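Viral structural protein 4 (Bombyx mori cytoplasmic polyhedrosis virus, PDB 6TZ0) binds GTP and partners the viral RNA-dependent RNA polymerase, probably acting as a P-loop NTPase that assists transcription inside the virus particle. Local coordinates at residues B[351-354]-B[358-361]; B[364-369]-B[484-489]; B[329-334]-B[503-508]. All coordinates share one frame; numbering follows the deposited sequence.

In the fold
Of the segments in contact, helix 326-340 comes first along the chain and opens interaction 3, a loop that closes only when strand 504-507 packs against it. Interactions 1 and 2 both lie inside that loop. Strand 347-353 turns into helix 359-374 across a short loop, giving the tight local interaction 1. The same helix then opens interaction 2, which closes more than a hundred residues later on strand 484-489. Interactions 1 and 2 follow in series and do not cross. Together they tie two helices to three adjacent strands of one parallel sheet, with strand 347-353 in the middle: backbone hydrogen bonds join V351 to V487 and G489, and Y352 to V505 and L507.

Interaction 1 of 3, residues B[351-354]-B[358-361]; sequences VYAE and GKTS
A353 and K359 make most of this contact, with the backbone of E354 coming in at the far end. K359 sits where the chain passes into helix 359-374, and its aliphatic chain curls round the single methyl of A353, which points at it from the strand side. The fit is even: K359 CB, CG and CD each lie 4.1 Å from A353 CB, so three successive carbons arc about one methyl group. Two torsions produce that arc. CG is tucked between the backbone N and the carbonyl carbon (chi1 70°), and the chain bends at chi2 (-85°) before running out straight. The bend leads the ammonium group back past A353, where K359 NZ comes within 3.9 Å of E354 O. That is too long to count as a hydrogen bond, and the contact is held by packing. The E354 side chain points away from the helix, and its OE1 is hydrogen-bonded to T513 OG1. L507 of strand 504-507 and E488 of strand 484-489 also touch the lysine side chain, so it lies over the sheet. G358, just before the lysine, has positive phi (73°), a conformation that glycine adopts readily. G358, K359, T360 and S361 all belong to GTP sites seen in this protein, although this chain carries no nucleotide here. A strand, a glycine-containing turn, a lysine and threonine, and the helix that follows the lysine match the P-loop, or Walker A motif, in which A353 holds the first position.

Interaction 2 of 3, residues B[364-369]-B[484-489]; sequences STYAEQ and TLIVEG
The helix turn with Y366 and A367 passes beside strand 484-489, and the closest CA pair is A367 CA and I486 CA, 7.6 Å apart. I486 makes the contact from the strand side, and only its outermost methyl reaches across. CG1 stands anti to the carbonyl carbon (chi1 -66°) and CD1 lies anti to CA (chi2 169°), which carries the tip from the sheet to the helix. There I486 CD1 meets the Y366 ring at its edge, in the plane of the ring: Y366 CD2 is 3.6 Å away. The next ring atom, Y366 CE2, is 3.8 Å from the same I486 CD1. The methyl therefore abuts the rim along one side of the ring, with no part of it over a face, and the two side chains cross at about a right angle. A367 contributes its methyl from the neighbouring helix position, A367 CB lying 4.1 Å from I486 CD1. All three residues are buried, and the contact is purely apolar. The one isoleucine methyl thus touches both the ring edge and the alanine methyl. The surroundings complete the packing. Strand 378-381 runs parallel to 484-489 on one flank, and its V378 touches both A367 and I486, while H380 also touches I486 and hydrogen-bonds to E488 OE2. On the other flank lies strand 347-353. M550 and I554 of helix 547-556 also pack on Y366, so its ring meets a second helix as well as the strand.

Interaction 3 of 3, residues B[329-334]-B[503-508]; sequences LAVLSK and TTVLLR
The K334 side chain crosses T503 at a slant and is easy to follow outward. CG leaves anti to the backbone N (chi1 -170°) and the rest of the chain is fully extended, passing one methyl on the way. K334 CB, CG and CD all touch T503 CG2 in turn, with CG the nearest of them, 3.7 Å from that T503 CG2. By K334 CE the chain has begun to leave, 4.6 Å from T503 CG2. The tip, NZ, lies beyond the threonine at the boundary with the polymerase chain: it makes a weak, long ion pair with D502 and a weak hydrogen bond to A472 O of the RNA-dependent RNA polymerase chain, and R496 of that chain brings a like charge close by.

The setting is an alpha/beta domain whose parallel sheet has strand order 2-3-1-4-5, as in nucleoside monophosphate kinases. Helix 326-340, which precedes the P-loop strand 347-353, covers the sheet on the same face as helix 359-374, here over strand 504-507.

One turn back from K334, V331 also points at the strand. V331 CG1, anti to the backbone N (chi1 177°), touches V505 CG1 at 3.7 Å and T503 CB at 4.1 Å, so a single methyl bridges two residues on one face of the strand. The V331 side chain runs antiparallel alongside those of T503 and V505, overlapping each of them flank to flank. T503 CG2 also rests against the helix backbone, 3.5 Å from V331 O. T543 of the edge strand 543-545 touches both V331 and V505.

Interaction 1 of 3, residues B[351-354]-B[358-361]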
loop_
_atom_site.group_PDB
_atom_site.type_symbol
_atom_site.label_atom_id
_atom_site.label_comp_id
_atom_site.label_asym_id
_atom_site.label_seq_id
_atom_site.Cartn_x
_atom_site.Cartn_y
_atom_site.Cartn_z
ATOM N N VAL B 351 22.442 8.671 18.591
ATOM C CA VAL B 351 22.580 10.118 18.679
ATOM C C VAL B 351 23.610 10.558 17.651
ATOM O O VAL B 351 24.791 10.215 17.763
ATOM C CB VAL B 351 22.994 10.569 20.083
ATOM C CG1 VAL B 351 23.195 12.065 20.109
ATOM C CG2 VAL B 351 21.957 10.157 21.092
ATOM N N TYR B 352 23.172 11.320 16.655
ATOM C CA TYR B 352 24.075 11.900 15.674
ATOM C C TYR B 352 24.445 13.321 16.068
ATOM O O TYR B 352 23.634 14.061 16.625
ATOM C CB TYR B 352 23.459 11.924 14.282
ATOM C CG TYR B 352 23.237 10.569 13.685
ATOM C CD1 TYR B 352 24.301 9.814 13.243
ATOM C CD2 TYR B 352 21.958 10.069 13.511
ATOM C CE1 TYR B 352 24.110 8.582 12.691
ATOM C CE2 TYR B 352 21.755 8.842 12.943
ATOM C CZ TYR B 352 22.839 8.101 12.537
ATOM O OH TYR B 352 22.658 6.871 11.968
ATOM N N ALA B 353 25.679 13.696 15.757
ATOM C CA ALA B 353 26.167 15.032 16.053
ATOM C C ALA B 353 27.312 15.349 15.111
ATOM O O ALA B 353 27.945 14.450 14.553
ATOM C CB ALA B 353 26.627 15.155 17.505
ATOM N N GLU B 354 27.569 16.641 14.939
ATOM C CA GLU B 354 28.732 17.049 14.172
ATOM C C GLU B 354 30.003 16.792 14.965
ATOM O O GLU B 354 30.026 16.853 16.195
ATOM C CB GLU B 354 28.654 18.523 13.779
ATOM C CG GLU B 354 27.642 18.837 12.694
ATOM C CD GLU B 354 27.669 20.294 12.280
ATOM O OE1 GLU B 354 28.400 21.079 12.914
ATOM O OE2 GLU B 354 26.965 20.660 11.320
ATOM N N GLY B 358 31.286 18.187 21.178
ATOM C CA GLY B 358 31.439 17.856 22.578
ATOM C C GLY B 358 30.318 16.963 23.060
ATOM O O GLY B 358 29.762 17.178 24.139
ATOM N N LYS B 359 29.982 15.952 22.264
ATOM C CA LYS B 359 28.819 15.122 22.535
ATOM C C LYS B 359 29.103 13.961 23.476
ATOM O O LYS B 359 28.174 13.486 24.140
ATOM C CB LYS B 359 28.212 14.596 21.225
ATOM C CG LYS B 359 28.996 13.541 20.444
ATOM C CD LYS B 359 30.044 14.142 19.517
ATOM C CE LYS B 359 30.546 13.122 18.516
ATOM N NZ LYS B 359 31.652 13.669 17.690
ATOM N N THR B 360 30.355 13.508 23.576
ATOM C CA THR B 360 30.670 12.441 24.519
ATOM C C THR B 360 30.599 12.940 25.953
ATOM O O THR B 360 30.138 12.216 26.845
ATOM C CB THR B 360 32.052 11.864 24.231
ATOM O OG1 THR B 360 33.035 12.892 24.381
ATOM C CG2 THR B 360 32.115 11.315 22.828
ATOM N N SER B 361 31.027 14.183 26.181
ATOM C CA SER B 361 31.002 14.762 27.518
ATOM C C SER B 361 29.576 14.939 28.028
ATOM O O SER B 361 29.317 14.782 29.226
ATOM C CB SER B 361 31.737 16.099 27.513
ATOM O OG SER B 361 31.684 16.709 28.787
#

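Interaction 2 of 3, residues B[364-369]-B[484-489]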
loop_
_atom_site.group_PDB
_atom_site.type_symbol
_atom_site.label_atom_id
_atom_site.label_comp_id
_atom_site.label_asym_id
_atom_site.label_seq_id
_atom_site.Cartn_x
_atom_site.Cartn_y
_atom_site.Cartn_z
ATOM N N SER B 364 27.916 11.041 28.393
ATOM C CA SER B 364 28.353 10.303 29.575
ATOM C C SER B 364 27.512 10.664 30.798
ATOM O O SER B 364 27.045 9.781 31.530
ATOM C CB SER B 364 29.829 10.579 29.837
ATOM O OG SER B 364 30.026 11.932 30.198
ATOM N N THR B 365 27.290 11.960 31.020
ATOM C CA THR B 365 26.448 12.409 32.124
ATOM C C THR B 365 24.996 12.000 31.910
ATOM O O THR B 365 24.292 11.658 32.868
ATOM C CB THR B 365 26.578 13.925 32.269
ATOM O OG1 THR B 365 27.957 14.264 32.441
ATOM C CG2 THR B 365 25.805 14.444 33.469
ATOM N N TYR B 366 24.544 12.008 30.655
ATOM C CA TYR B 366 23.200 11.541 30.330
ATOM C C TYR B 366 23.029 10.064 30.669
ATOM O O TYR B 366 21.999 9.663 31.225
ATOM C CB TYR B 366 22.910 11.785 28.849
ATOM C CG TYR B 366 21.536 11.348 28.393
ATOM C CD1 TYR B 366 20.421 12.135 28.625
ATOM C CD2 TYR B 366 21.358 10.149 27.721
ATOM C CE1 TYR B 366 19.172 11.734 28.203
ATOM C CE2 TYR B 366 20.114 9.739 27.310
ATOM C CZ TYR B 366 19.024 10.530 27.557
ATOM O OH TYR B 366 17.782 10.122 27.137
ATOM N N ALA B 367 24.043 9.246 30.366
ATOM C CA ALA B 367 23.979 7.825 30.681
ATOM C C ALA B 367 24.002 7.585 32.185
ATOM O O ALA B 367 23.294 6.700 32.686
ATOM C CB ALA B 367 25.131 7.094 30.001
ATOM N N GLU B 368 24.783 8.385 32.922
ATOM C CA GLU B 368 24.792 8.278 34.381
ATOM C C GLU B 368 23.438 8.636 34.983
ATOM O O GLU B 368 22.937 7.929 35.868
ATOM C CB GLU B 368 25.871 9.179 34.966
ATOM C CG GLU B 368 27.279 8.747 34.653
ATOM C CD GLU B 368 28.296 9.743 35.157
ATOM O OE1 GLU B 368 27.879 10.819 35.633
ATOM O OE2 GLU B 368 29.508 9.458 35.074
ATOM N N GLN B 369 22.825 9.723 34.507
ATOM C CA GLN B 369 21.530 10.140 35.036
ATOM C C GLN B 369 20.430 9.162 34.668
ATOM O O GLN B 369 19.490 8.973 35.444
ATOM C CB GLN B 369 21.168 11.536 34.535
ATOM C CG GLN B 369 22.074 12.625 35.044
ATOM C CD GLN B 369 21.988 12.785 36.537
ATOM O OE1 GLN B 369 20.907 12.718 37.118
ATOM N NE2 GLN B 369 23.134 12.984 37.176
ATOM N N THR B 484 20.490 -1.509 27.857
ATOM C CA THR B 484 20.245 -0.205 27.260
ATOM C C THR B 484 21.570 0.387 26.805
ATOM O O THR B 484 22.460 0.624 27.624
ATOM C CB THR B 484 19.545 0.726 28.247
ATOM O OG1 THR B 484 20.388 0.932 29.380
ATOM C CG2 THR B 484 18.247 0.109 28.723
ATOM N N LEU B 485 21.697 0.621 25.502
ATOM C CA LEU B 485 22.883 1.220 24.912
ATOM C C LEU B 485 22.589 2.617 24.390
ATOM O O LEU B 485 21.467 2.930 23.985
ATOM C CB LEU B 485 23.425 0.384 23.754
ATOM C CG LEU B 485 24.110 -0.947 24.017
ATOM C CD1 LEU B 485 24.398 -1.631 22.698
ATOM C CD2 LEU B 485 25.394 -0.732 24.789
ATOM N N ILE B 486 23.622 3.452 24.400
ATOM C CA ILE B 486 23.601 4.760 23.764
ATOM C C ILE B 486 24.783 4.795 22.813
ATOM O O ILE B 486 25.940 4.776 23.251
ATOM C CB ILE B 486 23.673 5.905 24.778
ATOM C CG1 ILE B 486 22.410 5.928 25.631
ATOM C CG2 ILE B 486 23.842 7.229 24.067
ATOM C CD1 ILE B 486 22.513 6.838 26.802
ATOM N N VAL B 487 24.502 4.831 21.517
ATOM C CA VAL B 487 25.519 4.726 20.481
ATOM C C VAL B 487 25.562 6.041 19.719
ATOM O O VAL B 487 24.515 6.587 19.356
ATOM C CB VAL B 487 25.224 3.545 19.538
ATOM C CG1 VAL B 487 26.272 3.442 18.459
ATOM C CG2 VAL B 487 25.137 2.254 20.324
ATOM N N GLU B 488 26.762 6.558 19.495
ATOM C CA GLU B 488 26.960 7.783 18.741
ATOM C C GLU B 488 27.353 7.457 17.305
ATOM O O GLU B 488 27.960 6.426 17.019
ATOM C CB GLU B 488 28.043 8.631 19.395
ATOM C CG GLU B 488 27.762 9.019 20.817
ATOM C CD GLU B 488 28.920 9.770 21.429
ATOM O OE1 GLU B 488 29.950 9.931 20.745
ATOM O OE2 GLU B 488 28.813 10.183 22.598
ATOM N N GLY B 489 26.996 8.360 16.391
ATOM C CA GLY B 489 27.315 8.180 14.993
ATOM C C GLY B 489 27.769 9.484 14.369
ATOM O O GLY B 489 27.610 10.556 14.949
#

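Interaction 3 of 3, residues B[329-334]-B[503-508]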
loop_
_atom_site.group_PDB
_atom_site.type_symbol
_atom_site.label_atom_id
_atom_site.label_comp_id
_atom_site.label_asym_id
_atom_site.label_seq_id
_atom_site.Cartn_x
_atom_site.Cartn_y
_atom_site.Cartn_z
ATOM N N LEU B 329 10.910 15.966 22.809
ATOM C CA LEU B 329 10.419 15.245 23.978
ATOM C C LEU B 329 9.626 14.011 23.590
ATOM O O LEU B 329 9.651 13.018 24.316
ATOM C CB LEU B 329 9.551 16.155 24.841
ATOM C CG LEU B 329 10.230 17.328 25.535
ATOM C CD1 LEU B 329 9.183 18.167 26.212
ATOM C CD2 LEU B 329 11.267 16.858 26.527
ATOM N N ALA B 330 8.954 14.044 22.439
ATOM C CA ALA B 330 8.211 12.887 21.955
ATOM C C ALA B 330 9.135 11.722 21.620
ATOM O O ALA B 330 8.904 10.589 22.056
ATOM C CB ALA B 330 7.391 13.285 20.738
ATOM N N VAL B 331 10.200 11.987 20.861
ATOM C CA VAL B 331 11.116 10.915 20.475
ATOM C C VAL B 331 11.920 10.430 21.683
ATOM O O VAL B 331 12.163 9.224 21.850
ATOM C CB VAL B 331 12.014 11.396 19.320
ATOM C CG1 VAL B 331 13.018 10.340 18.931
ATOM C CG2 VAL B 331 11.164 11.753 18.121
ATOM N N LEU B 332 12.278 11.346 22.584
ATOM C CA LEU B 332 13.001 10.946 23.787
ATOM C C LEU B 332 12.121 10.142 24.743
ATOM O O LEU B 332 12.593 9.191 25.373
ATOM C CB LEU B 332 13.561 12.179 24.479
ATOM C CG LEU B 332 14.690 12.899 23.752
ATOM C CD1 LEU B 332 14.951 14.211 24.430
ATOM C CD2 LEU B 332 15.936 12.044 23.724
ATOM N N SER B 333 10.835 10.479 24.847
ATOM C CA SER B 333 9.945 9.686 25.683
ATOM C C SER B 333 9.609 8.351 25.036
ATOM O O SER B 333 9.297 7.390 25.742
ATOM C CB SER B 333 8.667 10.463 25.977
ATOM O OG SER B 333 7.892 10.597 24.807
ATOM N N LYS B 334 9.661 8.274 23.706
ATOM C CA LYS B 334 9.571 6.987 23.023
ATOM C C LYS B 334 10.742 6.090 23.410
ATOM O O LYS B 334 10.563 4.894 23.694
ATOM C CB LYS B 334 9.533 7.227 21.515
ATOM C CG LYS B 334 9.207 6.035 20.658
ATOM C CD LYS B 334 9.127 6.462 19.209
ATOM C CE LYS B 334 8.759 5.306 18.315
ATOM N NZ LYS B 334 8.743 5.720 16.887
ATOM N N THR B 503 14.342 5.075 17.679
ATOM C CA THR B 503 14.547 6.442 18.137
ATOM C C THR B 503 15.960 6.872 17.779
ATOM O O THR B 503 16.920 6.450 18.426
ATOM C CB THR B 503 14.326 6.556 19.643
ATOM O OG1 THR B 503 15.140 5.588 20.309
ATOM C CG2 THR B 503 12.877 6.338 20.013
ATOM N N THR B 504 16.086 7.712 16.760
ATOM C CA THR B 504 17.350 8.353 16.436
ATOM C C THR B 504 17.151 9.858 16.361
ATOM O O THR B 504 16.231 10.342 15.696
ATOM C CB THR B 504 17.956 7.783 15.140
ATOM O OG1 THR B 504 19.040 8.607 14.695
ATOM C CG2 THR B 504 16.941 7.609 14.056
ATOM N N VAL B 505 17.992 10.586 17.090
ATOM C CA VAL B 505 17.911 12.032 17.196
ATOM C C VAL B 505 19.205 12.624 16.668
ATOM O O VAL B 505 20.189 11.926 16.443
ATOM C CB VAL B 505 17.656 12.502 18.638
ATOM C CG1 VAL B 505 16.343 11.974 19.136
ATOM C CG2 VAL B 505 18.782 12.060 19.543
ATOM N N LEU B 506 19.195 13.939 16.487
ATOM C CA LEU B 506 20.387 14.682 16.122
ATOM C C LEU B 506 20.645 15.726 17.195
ATOM O O LEU B 506 19.728 16.445 17.599
ATOM C CB LEU B 506 20.235 15.324 14.743
ATOM C CG LEU B 506 21.489 15.811 14.013
ATOM C CD1 LEU B 506 21.295 15.606 12.537
ATOM C CD2 LEU B 506 21.769 17.264 14.269
ATOM N N LEU B 507 21.890 15.810 17.639
ATOM C CA LEU B 507 22.287 16.680 18.733
ATOM C C LEU B 507 22.960 17.941 18.210
ATOM O O LEU B 507 23.815 17.882 17.325
ATOM C CB LEU B 507 23.221 15.915 19.675
ATOM C CG LEU B 507 23.894 16.512 20.909
ATOM C CD1 LEU B 507 23.999 15.494 21.990
ATOM C CD2 LEU B 507 25.295 16.883 20.531
ATOM N N ARG B 508 22.566 19.085 18.767
ATOM C CA ARG B 508 23.247 20.351 18.546
ATOM C C ARG B 508 23.685 20.911 19.887
ATOM O O ARG B 508 22.970 20.778 20.880
ATOM C CB ARG B 508 22.351 21.372 17.846
ATOM C CG ARG B 508 21.828 20.976 16.491
ATOM C CD ARG B 508 22.904 20.920 15.438
ATOM N NE ARG B 508 22.341 20.600 14.131
ATOM C CZ ARG B 508 22.027 21.503 13.214
ATOM N NH1 ARG B 508 22.256 22.780 13.450
ATOM N NH2 ARG B 508 21.508 21.127 12.057
#